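Local structure of GntR family transcriptional regulator (Streptococcus agalactiae, 7B5U) at residues A[30-35]-A[69-74]. The protein is probably a DNA-binding transcription regulator, and its RCK_C (TrkA-C) effector domain, the part described here, forms a dimer that binds cyclic di-AMP. Residues are numbered along the deposited sequence; the frame is centred on the assembly and turned at random.
Sequences TGATIV and ARMKTY. With 2BA ((2R,3R,3aS,5R,7aR,9R,10R,10aS,12R,14aR)-2,9-bis(6-amino-9H-purin-9-yl)octahydro-2H,7H-difuro[3,2-d:3',2'-j][1,3,7,9,2,8 ]tetraoxadiphosphacyclododecine-3,5,10,12-tetrol 5,12-dioxide), chain C.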
loop_
_atom_site.group_PDB
_atom_site.type_symbol
_atom_site.label_atom_id
_atom_site.label_comp_id
_atom_site.label_asym_id
_atom_site.label_seq_id
_atom_site.Cartn_x
_atom_site.Cartn_y
_atom_site.Cartn_z
ATOM N N THR A 30 -3.179 8.173 -8.388
ATOM C CA THR A 30 -4.542 7.914 -7.931
ATOM C C THR A 30 -4.739 8.048 -6.432
ATOM O O THR A 30 -5.889 7.984 -5.980
ATOM C CB THR A 30 -4.986 6.493 -8.300
ATOM O OG1 THR A 30 -4.185 5.553 -7.573
ATOM C CG2 THR A 30 -4.883 6.258 -9.813
ATOM N N GLY A 31 -3.668 8.164 -5.644
ATOM C CA GLY A 31 -3.799 8.166 -4.203
ATOM C C GLY A 31 -3.991 6.805 -3.573
ATOM O O GLY A 31 -4.147 6.731 -2.345
ATOM N N ALA A 32 -3.957 5.734 -4.357
ATOM C CA ALA A 32 -4.207 4.394 -3.848
ATOM C C ALA A 32 -2.927 3.698 -3.416
ATOM O O ALA A 32 -1.879 3.847 -4.053
ATOM C CB ALA A 32 -4.865 3.554 -4.937
ATOM N N THR A 33 -3.030 2.905 -2.355
ATOM C CA THR A 33 -1.955 2.001 -1.962
ATOM C C THR A 33 -2.430 0.581 -2.239
ATOM O O THR A 33 -3.381 0.100 -1.601
ATOM C CB THR A 33 -1.592 2.177 -0.490
ATOM O OG1 THR A 33 -1.164 3.528 -0.263
ATOM C CG2 THR A 33 -0.462 1.240 -0.092
ATOM N N ILE A 34 -1.795 -0.074 -3.212
ATOM C CA ILE A 34 -2.175 -1.433 -3.594
ATOM C C ILE A 34 -1.649 -2.420 -2.558
ATOM O O ILE A 34 -0.453 -2.428 -2.239
ATOM C CB ILE A 34 -1.655 -1.771 -5.001
ATOM C CG1 ILE A 34 -2.294 -0.854 -6.055
ATOM C CG2 ILE A 34 -1.887 -3.246 -5.301
ATOM C CD1 ILE A 34 -1.670 -0.989 -7.440
ATOM N N VAL A 35 -2.548 -3.248 -2.021
ATOM C CA VAL A 35 -2.175 -4.240 -1.018
ATOM C C VAL A 35 -1.991 -5.623 -1.616
ATOM O O VAL A 35 -1.263 -6.441 -1.054
ATOM C CB VAL A 35 -3.159 -4.273 0.167
ATOM C CG1 VAL A 35 -3.146 -2.953 0.870
ATOM C CG2 VAL A 35 -4.566 -4.636 -0.272
ATOM N N ALA A 69 -12.634 6.408 -6.955
ATOM C CA ALA A 69 -13.038 7.061 -8.200
ATOM C C ALA A 69 -11.843 7.307 -9.115
ATOM O O ALA A 69 -11.935 7.131 -10.339
ATOM C CB ALA A 69 -13.753 8.376 -7.881
ATOM N N ARG A 70 -10.708 7.711 -8.539
ATOM C CA ARG A 70 -9.492 7.902 -9.323
ATOM C C ARG A 70 -9.010 6.592 -9.947
ATOM O O ARG A 70 -8.637 6.562 -11.126
ATOM C CB ARG A 70 -8.407 8.564 -8.465
ATOM C CG ARG A 70 -8.821 9.953 -7.981
ATOM C CD ARG A 70 -7.891 10.553 -6.938
ATOM N NE ARG A 70 -6.574 10.814 -7.504
ATOM C CZ ARG A 70 -5.506 11.154 -6.789
ATOM N NH1 ARG A 70 -5.588 11.291 -5.462
ATOM N NH2 ARG A 70 -4.351 11.351 -7.417
ATOM N N MET A 71 -8.984 5.502 -9.168
ATOM C CA MET A 71 -8.554 4.216 -9.713
ATOM C C MET A 71 -9.469 3.756 -10.835
ATOM O O MET A 71 -9.003 3.260 -11.869
ATOM C CB MET A 71 -8.488 3.171 -8.603
ATOM C CG MET A 71 -7.283 3.338 -7.712
ATOM S SD MET A 71 -5.748 2.819 -8.516
ATOM C CE MET A 71 -5.791 1.065 -8.142
ATOM N N LYS A 72 -10.773 3.906 -10.653
ATOM C CA LYS A 72 -11.697 3.471 -11.688
ATOM C C LYS A 72 -11.503 4.267 -12.974
ATOM O O LYS A 72 -11.511 3.700 -14.073
ATOM C CB LYS A 72 -13.122 3.591 -11.158
ATOM C CG LYS A 72 -14.148 3.912 -12.205
ATOM C CD LYS A 72 -15.517 4.047 -11.584
ATOM C CE LYS A 72 -16.317 2.831 -11.899
ATOM N NZ LYS A 72 -17.736 3.113 -11.694
ATOM N N THR A 73 -11.315 5.581 -12.858
ATOM C CA THR A 73 -11.081 6.392 -14.050
ATOM C C THR A 73 -9.751 6.045 -14.699
ATOM O O THR A 73 -9.654 5.917 -15.926
ATOM C CB THR A 73 -11.117 7.869 -13.664
ATOM O OG1 THR A 73 -12.393 8.169 -13.091
ATOM C CG2 THR A 73 -10.901 8.760 -14.872
ATOM N N TYR A 74 -8.720 5.890 -13.876
ATOM C CA TYR A 74 -7.375 5.621 -14.355
ATOM C C TYR A 74 -7.316 4.341 -15.178
ATOM O O TYR A 74 -6.584 4.274 -16.174
ATOM C CB TYR A 74 -6.450 5.547 -13.141
ATOM C CG TYR A 74 -4.975 5.434 -13.415
ATOM C CD1 TYR A 74 -4.235 6.541 -13.801
ATOM C CD2 TYR A 74 -4.315 4.229 -13.235
ATOM C CE1 TYR A 74 -2.872 6.445 -14.022
ATOM C CE2 TYR A 74 -2.955 4.124 -13.446
ATOM C CZ TYR A 74 -2.245 5.231 -13.838
ATOM O OH TYR A 74 -0.887 5.126 -14.050
HETATM P P 2BA C . 6.273 6.726 -3.818
HETATM O O1P 2BA C . 4.868 6.621 -3.356
HETATM O O2P 2BA C . 6.841 8.092 -4.011
HETATM O "O5'" 2BA C . 7.181 5.856 -2.793
HETATM C "C5'" 2BA C . 8.586 5.941 -2.870
HETATM C "C4'" 2BA C . 9.165 4.773 -2.020
HETATM O "O4'" 2BA C . 8.825 4.952 -0.745
HETATM C "C3'" 2BA C . 8.632 3.393 -2.480
HETATM O "O3'" 2BA C . 9.447 2.920 -3.490
HETATM C "C2'" 2BA C . 8.672 2.626 -1.135
HETATM O "O2'" 2BA C . 10.013 2.014 -0.915
HETATM C "C1'" 2BA C . 8.364 3.547 -0.201
HETATM N N9 2BA C . 6.949 3.646 0.139
HETATM C C8 2BA C . 6.122 4.648 -0.257
HETATM N N7 2BA C . 4.892 4.400 0.233
HETATM C C5 2BA C . 4.986 3.229 0.913
HETATM C C6 2BA C . 4.095 2.474 1.627
HETATM N N6 2BA C . 2.715 2.803 1.802
HETATM N N1 2BA C . 4.505 1.351 2.219
HETATM C C2 2BA C . 5.791 0.929 2.104
HETATM N N3 2BA C . 6.697 1.657 1.432
HETATM C C4 2BA C . 6.246 2.786 0.850
HETATM P P1 2BA C . 8.940 1.716 -4.496
HETATM O O1P1 2BA C . 8.355 0.580 -3.732
HETATM O O2P1 2BA C . 10.098 1.390 -5.376
HETATM O "O5'1" 2BA C . 7.718 2.396 -5.338
HETATM C "C5'1" 2BA C . 8.020 3.390 -6.298
HETATM C "C4'1" 2BA C . 6.666 4.070 -6.687
HETATM O "O4'1" 2BA C . 5.845 3.175 -7.229
HETATM C "C3'1" 2BA C . 5.966 4.676 -5.447
HETATM O "O3'1" 2BA C . 6.455 5.959 -5.268
HETATM C "C2'1" 2BA C . 4.483 4.548 -5.882
HETATM O "O2'1" 2BA C . 4.071 5.742 -6.687
HETATM C "C1'1" 2BA C . 4.420 3.412 -6.607
HETATM N N91 2BA C . 4.104 2.199 -5.860
HETATM C C81 2BA C . 4.950 1.211 -5.469
HETATM N N71 2BA C . 4.266 0.288 -4.769
HETATM C C51 2BA C . 2.989 0.738 -4.712
HETATM C C61 2BA C . 1.824 0.264 -4.134
HETATM N N61 2BA C . 1.787 -0.976 -3.421
HETATM N N11 2BA C . 0.699 0.932 -4.271
HETATM C C21 2BA C . 0.682 2.111 -4.934
HETATM N N31 2BA C . 1.772 2.617 -5.519
HETATM C C41 2BA C . 2.907 1.913 -5.369
#
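In Thr30 a chi1 of 66° tucks OG1 between its own backbone N and carbonyl carbon and sends CG2 out over the ring of Tyr74. The methyl makes a CH-pi contact over the ring face: Thr30 CG2 lies 4.1 Å from the centroid of the Tyr74 ring, 28° off its normal. Threonine suits the spot because its branches divide the work: Thr30 OG1 accepts from Ala32 N at 3.2 Å, forming an ST turn, and is also hydrogen-bonded to Val26 O, and the same oxygen lies against the thioether, 3.3 Å from Met71 SD. Arg70, bent at chi3, lays its guanidinium flat over the Thr30-Gly31 peptide, with Thr30 C 3.2 Å from Arg70 CZ; its NH2 is hydrogen-bonded to Gln29 O, which holds the flat group there. Gly31, the first residue to leave helical phi/psi, turns the chain toward strand 33-39; at its phi of 79° a CB would press on Thr30 O, and lacking one it lets the guanidinium lie close over its N. Met71, bent at chi2 and chi3, lays CG against the small Ala32, 3.7 Å from Ala32 CB. Past this turn Ile34 N donates to N11 of 2BA at 2.9 Å, and N61 of 2BA donates back to Ile34 O. Helix 65-74 thus packs against the helix-to-strand turn leading into the cyclic di-AMP pocket of an RCK_C domain dimer.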